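Local coordinates for suppressor protein MPT5 (Saccharomyces cerevisiae, PDB 5BZ1), which binds UGUA-containing sequences in the 3' untranslated regions of target mRNAs through its Pumilio repeats, regulating them post-transcriptionally and repressing HO, at residues Phe90-Thr99 against Gln131-Gly141; Ile164-Thr175 against Ile198-Leu209. All coordinates share one frame; numbering follows the deposited sequence.

Contact 1 of 2, residues Phe90-Thr99 against Gln131-Gly141; sequences FQISINQYGT and QVVTLINDLNG. With nucleotides of chain B.
Phe90 lies stacked with Gln131 where Pumilio repeats 3 and 4 of this all-helical PUF scaffold meet. CG of Phe90 stands anti to its own N (chi1 176°), which carries the ring across to helix 129-137. There CG of Gln131 makes a CH-pi contact over one face, 3.8 Å from the ring centroid, and the amide continues over the ring with its plane tilted 25° from it. The opposite face receives CG2 of Ile94, while CG2 of Thr134 comes up at the edge. CD2 of Leu135 packs 3.6 Å from CD1 of Phe90 and equally close to CB of Ser93 and CG2 of Ile94.

Past the helix ends the contact turns polar. OD2 of Asp138 accepts from Asn140 N and Gly141 N, using its anti lone pair for Gly141, and so caps the turn into helix 141-151; Asn95 OD1 likewise accepts from Gly98 N, in its carbonyl plane on a lone pair, and from Tyr97 N above that plane, ahead of helix 98-107. CG of Asn140 is anti to its carbonyl carbon (chi1 -65°), placing ND2 to donate to Ile94 O at 3.2 Å, from above the carbonyl plane, and a water joins that oxygen to OD1 of Asp138. O2 of U9 of chain B sits 3.1 Å from CD1 of Tyr97. Deeper in, OG1 of Thr99 donates to Asn140 O across 2.9 Å.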
loop_
_atom_site.group_PDB
_atom_site.type_symbol
_atom_site.label_atom_id
_atom_site.label_comp_id
_atom_site.label_asym_id
_atom_site.label_seq_id
_atom_site.Cartn_x
_atom_site.Cartn_y
_atom_site.Cartn_z
ATOM N N PHE A 90 13.453 -16.483 -4.781
ATOM C CA PHE A 90 14.137 -15.192 -4.698
ATOM C C PHE A 90 14.855 -14.868 -5.999
ATOM O O PHE A 90 14.709 -13.774 -6.545
ATOM C CB PHE A 90 15.141 -15.143 -3.539
ATOM C CG PHE A 90 15.930 -13.856 -3.486
ATOM C CD1 PHE A 90 15.351 -12.696 -2.987
ATOM C CD2 PHE A 90 17.244 -13.802 -3.943
ATOM C CE1 PHE A 90 16.066 -11.502 -2.940
ATOM C CE2 PHE A 90 17.966 -12.613 -3.902
ATOM C CZ PHE A 90 17.375 -11.461 -3.398
ATOM N N GLN A 91 15.647 -15.822 -6.479
ATOM C CA GLN A 91 16.390 -15.664 -7.727
ATOM C C GLN A 91 15.448 -15.406 -8.898
ATOM O O GLN A 91 15.721 -14.579 -9.772
ATOM C CB GLN A 91 17.216 -16.921 -8.001
ATOM C CG GLN A 91 17.824 -16.976 -9.396
ATOM C CD GLN A 91 18.489 -18.303 -9.676
ATOM O OE1 GLN A 91 18.345 -19.251 -8.906
ATOM N NE2 GLN A 91 19.225 -18.378 -10.778
ATOM N N ILE A 92 14.329 -16.120 -8.901
ATOM C CA ILE A 92 13.338 -15.981 -9.952
ATOM C C ILE A 92 12.645 -14.616 -9.909
ATOM O O ILE A 92 12.462 -13.976 -10.944
ATOM C CB ILE A 92 12.297 -17.107 -9.858
ATOM C CG1 ILE A 92 12.954 -18.461 -10.150
ATOM C CG2 ILE A 92 11.153 -16.861 -10.821
ATOM C CD1 ILE A 92 12.079 -19.664 -9.823
ATOM N N SER A 93 12.272 -14.172 -8.712
ATOM C CA SER A 93 11.506 -12.939 -8.547
ATOM C C SER A 93 12.269 -11.668 -8.944
ATOM O O SER A 93 11.674 -10.714 -9.442
ATOM C CB SER A 93 10.993 -12.824 -7.110
ATOM O OG SER A 93 10.221 -13.956 -6.760
ATOM N N ILE A 94 13.581 -11.655 -8.718
ATOM C CA ILE A 94 14.402 -10.502 -9.079
ATOM C C ILE A 94 14.777 -10.516 -10.560
ATOM O O ILE A 94 15.348 -9.554 -11.074
ATOM C CB ILE A 94 15.702 -10.438 -8.262
ATOM C CG1 ILE A 94 16.596 -11.641 -8.576
ATOM C CG2 ILE A 94 15.404 -10.350 -6.769
ATOM C CD1 ILE A 94 17.909 -11.633 -7.816
ATOM N N ASN A 95 14.471 -11.617 -11.239
ATOM C CA ASN A 95 14.811 -11.757 -12.653
ATOM C C ASN A 95 13.736 -11.138 -13.543
ATOM O O ASN A 95 12.541 -11.304 -13.284
ATOM C CB ASN A 95 14.998 -13.232 -13.008
ATOM C CG ASN A 95 15.646 -13.427 -14.364
ATOM O OD1 ASN A 95 14.965 -13.616 -15.373
ATOM N ND2 ASN A 95 16.973 -13.382 -14.395
ATOM N N GLN A 96 14.160 -10.432 -14.589
ATOM C CA GLN A 96 13.226 -9.715 -15.453
ATOM C C GLN A 96 12.323 -10.675 -16.222
ATOM O O GLN A 96 11.193 -10.329 -16.578
ATOM C CB GLN A 96 13.972 -8.786 -16.417
ATOM C CG GLN A 96 14.836 -9.499 -17.452
ATOM C CD GLN A 96 15.454 -8.542 -18.455
ATOM O OE1 GLN A 96 14.769 -7.688 -19.016
ATOM N NE2 GLN A 96 16.753 -8.684 -18.687
ATOM N N TYR A 97 12.826 -11.881 -16.468
ATOM C CA TYR A 97 12.048 -12.915 -17.133
ATOM C C TYR A 97 11.393 -13.816 -16.089
ATOM O O TYR A 97 10.238 -14.219 -16.241
ATOM C CB TYR A 97 12.940 -13.728 -18.077
ATOM C CG TYR A 97 13.670 -12.865 -19.081
ATOM C CD1 TYR A 97 12.966 -12.118 -20.015
ATOM C CD2 TYR A 97 15.055 -12.786 -19.088
ATOM C CE1 TYR A 97 13.618 -11.318 -20.930
ATOM C CE2 TYR A 97 15.717 -11.989 -20.003
ATOM C CZ TYR A 97 14.993 -11.259 -20.920
ATOM O OH TYR A 97 15.641 -10.462 -21.832
ATOM N N GLY A 98 12.135 -14.112 -15.025
ATOM C CA GLY A 98 11.642 -14.965 -13.958
ATOM C C GLY A 98 10.370 -14.453 -13.304
ATOM O O GLY A 98 9.456 -15.232 -13.022
ATOM N N THR A 99 10.306 -13.144 -13.066
ATOM C CA THR A 99 9.140 -12.550 -12.421
ATOM C C THR A 99 7.861 -12.771 -13.232
ATOM O O THR A 99 6.795 -12.968 -12.657
ATOM C CB THR A 99 9.345 -11.042 -12.112
ATOM O OG1 THR A 99 8.246 -10.548 -11.337
ATOM C CG2 THR A 99 9.467 -10.218 -13.394
ATOM N N GLN A 131 16.316 -10.698 2.257
ATOM C CA GLN A 131 15.970 -10.967 0.867
ATOM C C GLN A 131 14.506 -10.635 0.562
ATOM O O GLN A 131 14.193 -10.153 -0.527
ATOM C CB GLN A 131 16.308 -12.414 0.497
ATOM C CG GLN A 131 17.793 -12.635 0.191
ATOM C CD GLN A 131 18.139 -14.101 -0.001
ATOM O OE1 GLN A 131 17.489 -14.980 0.568
ATOM N NE2 GLN A 131 19.160 -14.372 -0.809
ATOM N N VAL A 132 13.618 -10.874 1.528
ATOM C CA VAL A 132 12.202 -10.529 1.358
ATOM C C VAL A 132 12.007 -9.014 1.237
ATOM O O VAL A 132 11.239 -8.542 0.394
ATOM C CB VAL A 132 11.321 -11.076 2.502
ATOM C CG1 VAL A 132 9.882 -10.614 2.333
ATOM C CG2 VAL A 132 11.371 -12.600 2.539
ATOM N N VAL A 133 12.703 -8.257 2.082
ATOM C CA VAL A 133 12.672 -6.797 1.999
ATOM C C VAL A 133 13.134 -6.356 0.610
ATOM O O VAL A 133 12.506 -5.511 -0.030
ATOM C CB VAL A 133 13.552 -6.145 3.083
ATOM C CG1 VAL A 133 13.708 -4.658 2.823
ATOM C CG2 VAL A 133 12.957 -6.379 4.465
ATOM N N THR A 134 14.226 -6.956 0.147
ATOM C CA THR A 134 14.746 -6.705 -1.193
ATOM C C THR A 134 13.688 -6.969 -2.270
ATOM O O THR A 134 13.517 -6.162 -3.182
ATOM C CB THR A 134 16.006 -7.543 -1.461
ATOM O OG1 THR A 134 17.086 -7.040 -0.660
ATOM C CG2 THR A 134 16.396 -7.481 -2.930
ATOM N N LEU A 135 12.970 -8.082 -2.148
ATOM C CA LEU A 135 11.892 -8.407 -3.080
ATOM C C LEU A 135 10.791 -7.342 -3.081
ATOM O O LEU A 135 10.296 -6.951 -4.140
ATOM C CB LEU A 135 11.290 -9.774 -2.748
ATOM C CG LEU A 135 12.166 -10.979 -3.079
ATOM C CD1 LEU A 135 11.414 -12.277 -2.854
ATOM C CD2 LEU A 135 12.656 -10.893 -4.510
ATOM N N ILE A 136 10.414 -6.884 -1.891
ATOM C CA ILE A 136 9.363 -5.880 -1.739
ATOM C C ILE A 136 9.716 -4.594 -2.492
ATOM O O ILE A 136 8.853 -3.968 -3.111
ATOM C CB ILE A 136 9.098 -5.575 -0.244
ATOM C CG1 ILE A 136 8.456 -6.784 0.436
ATOM C CG2 ILE A 136 8.197 -4.361 -0.079
ATOM C CD1 ILE A 136 8.332 -6.655 1.944
ATOM N N ASN A 137 10.992 -4.220 -2.454
ATOM C CA ASN A 137 11.458 -2.995 -3.095
ATOM C C ASN A 137 12.006 -3.180 -4.507
ATOM O O ASN A 137 12.251 -2.201 -5.212
ATOM C CB ASN A 137 12.512 -2.306 -2.222
ATOM C CG ASN A 137 11.914 -1.662 -0.989
ATOM O OD1 ASN A 137 10.706 -1.452 -0.915
ATOM N ND2 ASN A 137 12.761 -1.337 -0.016
ATOM N N ASP A 138 12.204 -4.429 -4.918
ATOM C CA ASP A 138 12.835 -4.698 -6.209
ATOM C C ASP A 138 11.916 -4.410 -7.397
ATOM O O ASP A 138 10.720 -4.720 -7.368
ATOM C CB ASP A 138 13.344 -6.143 -6.283
ATOM C CG ASP A 138 14.097 -6.429 -7.569
ATOM O OD1 ASP A 138 15.291 -6.069 -7.658
ATOM O OD2 ASP A 138 13.491 -7.016 -8.488
ATOM N N LEU A 139 12.503 -3.814 -8.431
ATOM C CA LEU A 139 11.817 -3.471 -9.672
ATOM C C LEU A 139 10.997 -4.636 -10.237
ATOM O O LEU A 139 9.876 -4.445 -10.715
ATOM C CB LEU A 139 12.851 -3.005 -10.700
ATOM C CG LEU A 139 12.411 -2.768 -12.143
ATOM C CD1 LEU A 139 11.381 -1.650 -12.209
ATOM C CD2 LEU A 139 13.612 -2.443 -13.018
ATOM N N ASN A 140 11.559 -5.842 -10.176
ATOM C CA ASN A 140 10.882 -7.031 -10.685
ATOM C C ASN A 140 10.158 -7.807 -9.591
ATOM O O ASN A 140 9.030 -8.272 -9.786
ATOM C CB ASN A 140 11.887 -7.941 -11.393
ATOM C CG ASN A 140 12.464 -7.310 -12.637
ATOM O OD1 ASN A 140 11.725 -6.832 -13.497
ATOM N ND2 ASN A 140 13.789 -7.277 -12.729
ATOM N N GLY A 141 10.810 -7.937 -8.439
ATOM C CA GLY A 141 10.287 -8.731 -7.341
ATOM C C GLY A 141 8.997 -8.230 -6.717
ATOM O O GLY A 141 8.184 -9.034 -6.250
ATOM P P U B 9 6.144 -5.931 -22.049
ATOM O OP1 U B 9 5.020 -6.890 -22.221
ATOM O OP2 U B 9 6.422 -5.359 -20.709
ATOM O "O5'" U B 9 7.470 -6.644 -22.570
ATOM C "C5'" U B 9 8.748 -6.037 -22.443
ATOM C "C4'" U B 9 9.835 -7.075 -22.524
ATOM O "O4'" U B 9 9.737 -7.953 -21.375
ATOM C "C3'" U B 9 9.745 -8.003 -23.724
ATOM O "O3'" U B 9 10.361 -7.447 -24.874
ATOM C "C2'" U B 9 10.410 -9.283 -23.229
ATOM O "O2'" U B 9 11.824 -9.205 -23.348
ATOM C "C1'" U B 9 10.042 -9.278 -21.744
ATOM N N1 U B 9 8.874 -10.135 -21.425
ATOM C C2 U B 9 9.089 -11.495 -21.262
ATOM O O2 U B 9 10.184 -12.013 -21.395
ATOM N N3 U B 9 7.972 -12.235 -20.952
ATOM C C4 U B 9 6.689 -11.755 -20.782
ATOM O O4 U B 9 5.786 -12.548 -20.506
ATOM C C5 U B 9 6.550 -10.338 -20.956
ATOM C C6 U B 9 7.619 -9.589 -21.256
HETATM O O HOH W 1 16.380 -7.124 -9.782
HETATM O O HOH W 2 10.054 -7.773 -16.173
#

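Contact 2 of 2, residues Ile164-Thr175 against Ile198-Leu209; sequences IVEQNNIITIST and ISVKIVQFLPGL
The ring of Phe205, just past the end of helix 192-204, is met obliquely by CG2 of Ile170, CG1 of Ile171, CB of Asn168 and the carbonyl oxygen of Gln167, while Lys201 O lies in the ring plane at the edge. The contact lies where Pumilio repeat 5 runs into repeat 6 of the PUF scaffold, and the short helix 169-174 crosses helix 198-204 almost perpendicularly (88°) with the axes 9.6 Å apart. Gln167 O comes within 3.4 Å of Phe205 CE2, and the closest side-chain carbon is CG2 of Ile170, 3.5 Å from Phe205 CD2. The CG1 branch of Ile170, anti to the backbone N (chi1 -172°), runs instead to CG1 of Ile202 at 3.6 Å, with its CD1 also near CG2 of Ile198. CD1 of Ile171 touches both CB of Phe205 and CD2 of Leu209. An alanine in place of Phe205 would remove the ring and is likely to leave Ile170 CG2 and the Asn168 side of the turn without their apolar cover. The aliphatic part of Lys201, bent at chi2 (59°), passes the type II' turn from Glu166 to Asn169, with CE 3.2 Å from Gln167 O and 3.3 Å from Val165 O. At the short helix's other end, CD2 of Leu209 packs against CB of Ser174, whose OG donates back to Ile170 O at 2.8 Å.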
loop_
_atom_site.group_PDB
_atom_site.type_symbol
_atom_site.label_atom_id
_atom_site.label_comp_id
_atom_site.label_asym_id
_atom_site.label_seq_id
_atom_site.Cartn_x
_atom_site.Cartn_y
_atom_site.Cartn_z
ATOM N N ILE A 164 8.558 -7.183 7.396
ATOM C CA ILE A 164 8.186 -5.792 7.628
ATOM C C ILE A 164 8.442 -5.341 9.062
ATOM O O ILE A 164 8.994 -4.262 9.288
ATOM C CB ILE A 164 6.706 -5.552 7.272
ATOM C CG1 ILE A 164 6.499 -5.690 5.768
ATOM C CG2 ILE A 164 6.245 -4.175 7.728
ATOM C CD1 ILE A 164 5.058 -5.655 5.351
ATOM N N VAL A 165 8.043 -6.164 10.029
ATOM C CA VAL A 165 8.124 -5.771 11.438
ATOM C C VAL A 165 9.501 -5.997 12.062
ATOM O O VAL A 165 9.736 -5.609 13.207
ATOM C CB VAL A 165 7.053 -6.478 12.303
ATOM C CG1 VAL A 165 5.672 -6.288 11.703
ATOM C CG2 VAL A 165 7.374 -7.965 12.447
ATOM N N GLU A 166 10.404 -6.627 11.317
ATOM C CA GLU A 166 11.751 -6.883 11.818
ATOM C C GLU A 166 12.540 -5.581 11.958
ATOM O O GLU A 166 12.774 -4.880 10.968
ATOM C CB GLU A 166 12.497 -7.850 10.894
ATOM C CG GLU A 166 13.908 -8.201 11.349
ATOM C CD GLU A 166 13.934 -9.156 12.531
ATOM O OE1 GLU A 166 12.870 -9.712 12.879
ATOM O OE2 GLU A 166 15.023 -9.356 13.111
ATOM N N GLN A 167 12.930 -5.262 13.192
ATOM C CA GLN A 167 13.737 -4.074 13.491
ATOM C C GLN A 167 13.161 -2.783 12.899
ATOM O O GLN A 167 12.069 -2.360 13.280
ATOM C CB GLN A 167 15.192 -4.292 13.058
ATOM C CG GLN A 167 15.959 -5.248 13.974
ATOM C CD GLN A 167 17.166 -5.883 13.306
ATOM O OE1 GLN A 167 18.077 -5.193 12.851
ATOM N NE2 GLN A 167 17.176 -7.211 13.247
ATOM N N ASN A 168 13.886 -2.168 11.968
ATOM C CA ASN A 168 13.432 -0.924 11.350
ATOM C C ASN A 168 13.102 -1.070 9.860
ATOM O O ASN A 168 13.134 -0.088 9.111
ATOM C CB ASN A 168 14.462 0.191 11.546
ATOM C CG ASN A 168 15.746 -0.064 10.782
ATOM O OD1 ASN A 168 16.175 -1.208 10.628
ATOM N ND2 ASN A 168 16.363 1.005 10.290
ATOM N N ASN A 169 12.780 -2.290 9.437
ATOM C CA ASN A 169 12.422 -2.544 8.047
ATOM C C ASN A 169 11.195 -1.751 7.585
ATOM O O ASN A 169 11.007 -1.540 6.388
ATOM C CB ASN A 169 12.206 -4.043 7.804
ATOM C CG ASN A 169 13.488 -4.854 7.941
ATOM O OD1 ASN A 169 14.581 -4.300 8.024
ATOM N ND2 ASN A 169 13.352 -6.175 7.947
ATOM N N ILE A 170 10.358 -1.321 8.528
ATOM C CA ILE A 170 9.194 -0.505 8.184
ATOM C C ILE A 170 9.626 0.784 7.476
ATOM O O ILE A 170 8.938 1.269 6.577
ATOM C CB ILE A 170 8.305 -0.187 9.418
ATOM C CG1 ILE A 170 7.007 0.501 8.990
ATOM C CG2 ILE A 170 9.043 0.680 10.433
ATOM C CD1 ILE A 170 6.150 -0.344 8.064
ATOM N N ILE A 171 10.786 1.313 7.864
ATOM C CA ILE A 171 11.354 2.488 7.212
ATOM C C ILE A 171 11.819 2.139 5.794
ATOM O O ILE A 171 11.421 2.782 4.818
ATOM C CB ILE A 171 12.544 3.050 8.007
ATOM C CG1 ILE A 171 12.109 3.460 9.414
ATOM C CG2 ILE A 171 13.158 4.246 7.281
ATOM C CD1 ILE A 171 11.309 4.746 9.440
ATOM N N THR A 172 12.665 1.116 5.698
ATOM C CA THR A 172 13.225 0.665 4.424
ATOM C C THR A 172 12.141 0.472 3.363
ATOM O O THR A 172 12.333 0.801 2.193
ATOM C CB THR A 172 14.001 -0.655 4.596
ATOM O OG1 THR A 172 14.904 -0.541 5.701
ATOM C CG2 THR A 172 14.783 -0.996 3.326
ATOM N N ILE A 173 10.992 -0.039 3.795
ATOM C CA ILE A 173 9.869 -0.310 2.908
ATOM C C ILE A 173 8.986 0.919 2.633
ATOM O O ILE A 173 8.702 1.231 1.478
ATOM C CB ILE A 173 9.019 -1.472 3.466
ATOM C CG1 ILE A 173 9.788 -2.788 3.327
ATOM C CG2 ILE A 173 7.674 -1.558 2.757
ATOM C CD1 ILE A 173 9.310 -3.889 4.251
ATOM N N SER A 174 8.556 1.608 3.689
ATOM C CA SER A 174 7.612 2.719 3.553
ATOM C C SER A 174 8.192 3.930 2.821
ATOM O O SER A 174 7.453 4.703 2.213
ATOM C CB SER A 174 7.093 3.160 4.924
ATOM O OG SER A 174 6.430 2.110 5.600
ATOM N N THR A 175 9.510 4.095 2.894
ATOM C CA THR A 175 10.171 5.241 2.276
ATOM C C THR A 175 10.727 4.897 0.901
ATOM O O THR A 175 11.500 5.667 0.319
ATOM C CB THR A 175 11.312 5.785 3.153
ATOM O OG1 THR A 175 12.366 4.818 3.228
ATOM C CG2 THR A 175 10.802 6.093 4.557
ATOM N N ILE A 198 1.849 -4.256 12.135
ATOM C CA ILE A 198 2.525 -3.315 11.249
ATOM C C ILE A 198 2.393 -1.883 11.766
ATOM O O ILE A 198 3.343 -1.100 11.709
ATOM C CB ILE A 198 1.981 -3.422 9.810
ATOM C CG1 ILE A 198 2.195 -4.839 9.273
ATOM C CG2 ILE A 198 2.643 -2.405 8.897
ATOM C CD1 ILE A 198 1.673 -5.059 7.862
ATOM N N SER A 199 1.212 -1.549 12.279
ATOM C CA SER A 199 0.949 -0.217 12.815
ATOM C C SER A 199 1.813 0.109 14.032
ATOM O O SER A 199 2.250 1.251 14.197
ATOM C CB SER A 199 -0.527 -0.076 13.170
ATOM O OG SER A 199 -0.745 1.063 13.979
ATOM N N VAL A 200 2.048 -0.888 14.883
ATOM C CA VAL A 200 2.943 -0.724 16.023
ATOM C C VAL A 200 4.312 -0.245 15.546
ATOM O O VAL A 200 4.884 0.690 16.103
ATOM C CB VAL A 200 3.087 -2.035 16.824
ATOM C CG1 VAL A 200 4.263 -1.954 17.786
ATOM C CG2 VAL A 200 1.804 -2.344 17.583
ATOM N N LYS A 201 4.820 -0.876 14.494
ATOM C CA LYS A 201 6.112 -0.503 13.935
ATOM C C LYS A 201 6.065 0.868 13.245
ATOM O O LYS A 201 7.011 1.657 13.344
ATOM C CB LYS A 201 6.602 -1.588 12.973
ATOM C CG LYS A 201 7.999 -2.102 13.292
ATOM C CD LYS A 201 8.094 -2.683 14.699
ATOM C CE LYS A 201 9.544 -2.952 15.086
ATOM N NZ LYS A 201 9.656 -3.584 16.429
ATOM N N ILE A 202 4.957 1.151 12.563
ATOM C CA ILE A 202 4.764 2.444 11.907
ATOM C C ILE A 202 4.767 3.591 12.925
ATOM O O ILE A 202 5.399 4.629 12.705
ATOM C CB ILE A 202 3.461 2.464 11.075
ATOM C CG1 ILE A 202 3.663 1.716 9.753
ATOM C CG2 ILE A 202 3.012 3.887 10.795
ATOM C CD1 ILE A 202 2.381 1.494 8.962
ATOM N N VAL A 203 4.063 3.396 14.037
ATOM C CA VAL A 203 4.029 4.389 15.108
ATOM C C VAL A 203 5.403 4.541 15.761
ATOM O O VAL A 203 5.831 5.654 16.068
ATOM C CB VAL A 203 2.966 4.038 16.174
ATOM C CG1 VAL A 203 3.070 4.970 17.383
ATOM C CG2 VAL A 203 1.569 4.105 15.570
ATOM N N GLN A 204 6.091 3.420 15.957
ATOM C CA GLN A 204 7.418 3.421 16.570
ATOM C C GLN A 204 8.411 4.273 15.778
ATOM O O GLN A 204 9.244 4.973 16.360
ATOM C CB GLN A 204 7.944 1.988 16.707
ATOM C CG GLN A 204 9.399 1.900 17.164
ATOM C CD GLN A 204 9.871 0.473 17.393
ATOM O OE1 GLN A 204 9.091 -0.476 17.303
ATOM N NE2 GLN A 204 11.157 0.317 17.698
ATOM N N PHE A 205 8.305 4.223 14.453
ATOM C CA PHE A 205 9.231 4.939 13.582
ATOM C C PHE A 205 8.565 6.106 12.861
ATOM O O PHE A 205 8.983 6.494 11.770
ATOM C CB PHE A 205 9.847 3.976 12.568
ATOM C CG PHE A 205 10.747 2.948 13.185
ATOM C CD1 PHE A 205 12.087 3.230 13.412
ATOM C CD2 PHE A 205 10.255 1.704 13.546
ATOM C CE1 PHE A 205 12.922 2.285 13.985
ATOM C CE2 PHE A 205 11.082 0.754 14.118
ATOM C CZ PHE A 205 12.418 1.045 14.339
ATOM N N LEU A 206 7.535 6.664 13.488
ATOM C CA LEU A 206 6.788 7.797 12.940
ATOM C C LEU A 206 7.634 8.991 12.450
ATOM O O LEU A 206 7.360 9.526 11.369
ATOM C CB LEU A 206 5.726 8.261 13.942
ATOM C CG LEU A 206 4.648 9.217 13.440
ATOM C CD1 LEU A 206 3.880 8.586 12.300
ATOM C CD2 LEU A 206 3.705 9.562 14.571
ATOM N N PRO A 207 8.654 9.417 13.232
ATOM C CA PRO A 207 9.428 10.579 12.774
ATOM C C PRO A 207 10.145 10.357 11.440
ATOM O O PRO A 207 10.385 11.328 10.723
ATOM C CB PRO A 207 10.457 10.777 13.892
ATOM C CG PRO A 207 9.821 10.186 15.101
ATOM C CD PRO A 207 9.073 8.992 14.581
ATOM N N GLY A 208 10.480 9.112 11.113
ATOM C CA GLY A 208 11.159 8.824 9.861
ATOM C C GLY A 208 10.198 8.578 8.709
ATOM O O GLY A 208 10.620 8.307 7.582
ATOM N N LEU A 209 8.903 8.681 8.994
ATOM C CA LEU A 209 7.871 8.369 8.012
ATOM C C LEU A 209 7.002 9.578 7.669
ATOM O O LEU A 209 6.631 9.778 6.511
ATOM C CB LEU A 209 6.974 7.241 8.531
ATOM C CG LEU A 209 7.611 5.872 8.774
ATOM C CD1 LEU A 209 6.575 4.877 9.274
ATOM C CD2 LEU A 209 8.263 5.366 7.506
#

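From the N terminus, the chain enters contact 1 in repeat 3 at Phe90-Thr99, runs through helices 98-107 and 112-121, and closes the loop at Gln131-Gly141 in repeat 4. Helices 141-151 and 158-165 then carry it to Ile164-Thr175, and helices 179-189 and 192-204 bring it to Ile198-Leu209, which closes contact 2. The two loops follow in series, neither nesting nor crossing, with centres about 21 Å apart. They nevertheless meet directly: helix 129-137 of contact 1 packs on helix 169-174 of contact 2, with Ile136 against Ile173, Val133 against Thr172, and a probable hydrogen bond from Asn137 ND2 to Thr172 O. Repeats 3 to 6 are thereby joined in an unbroken row along the curved scaffold.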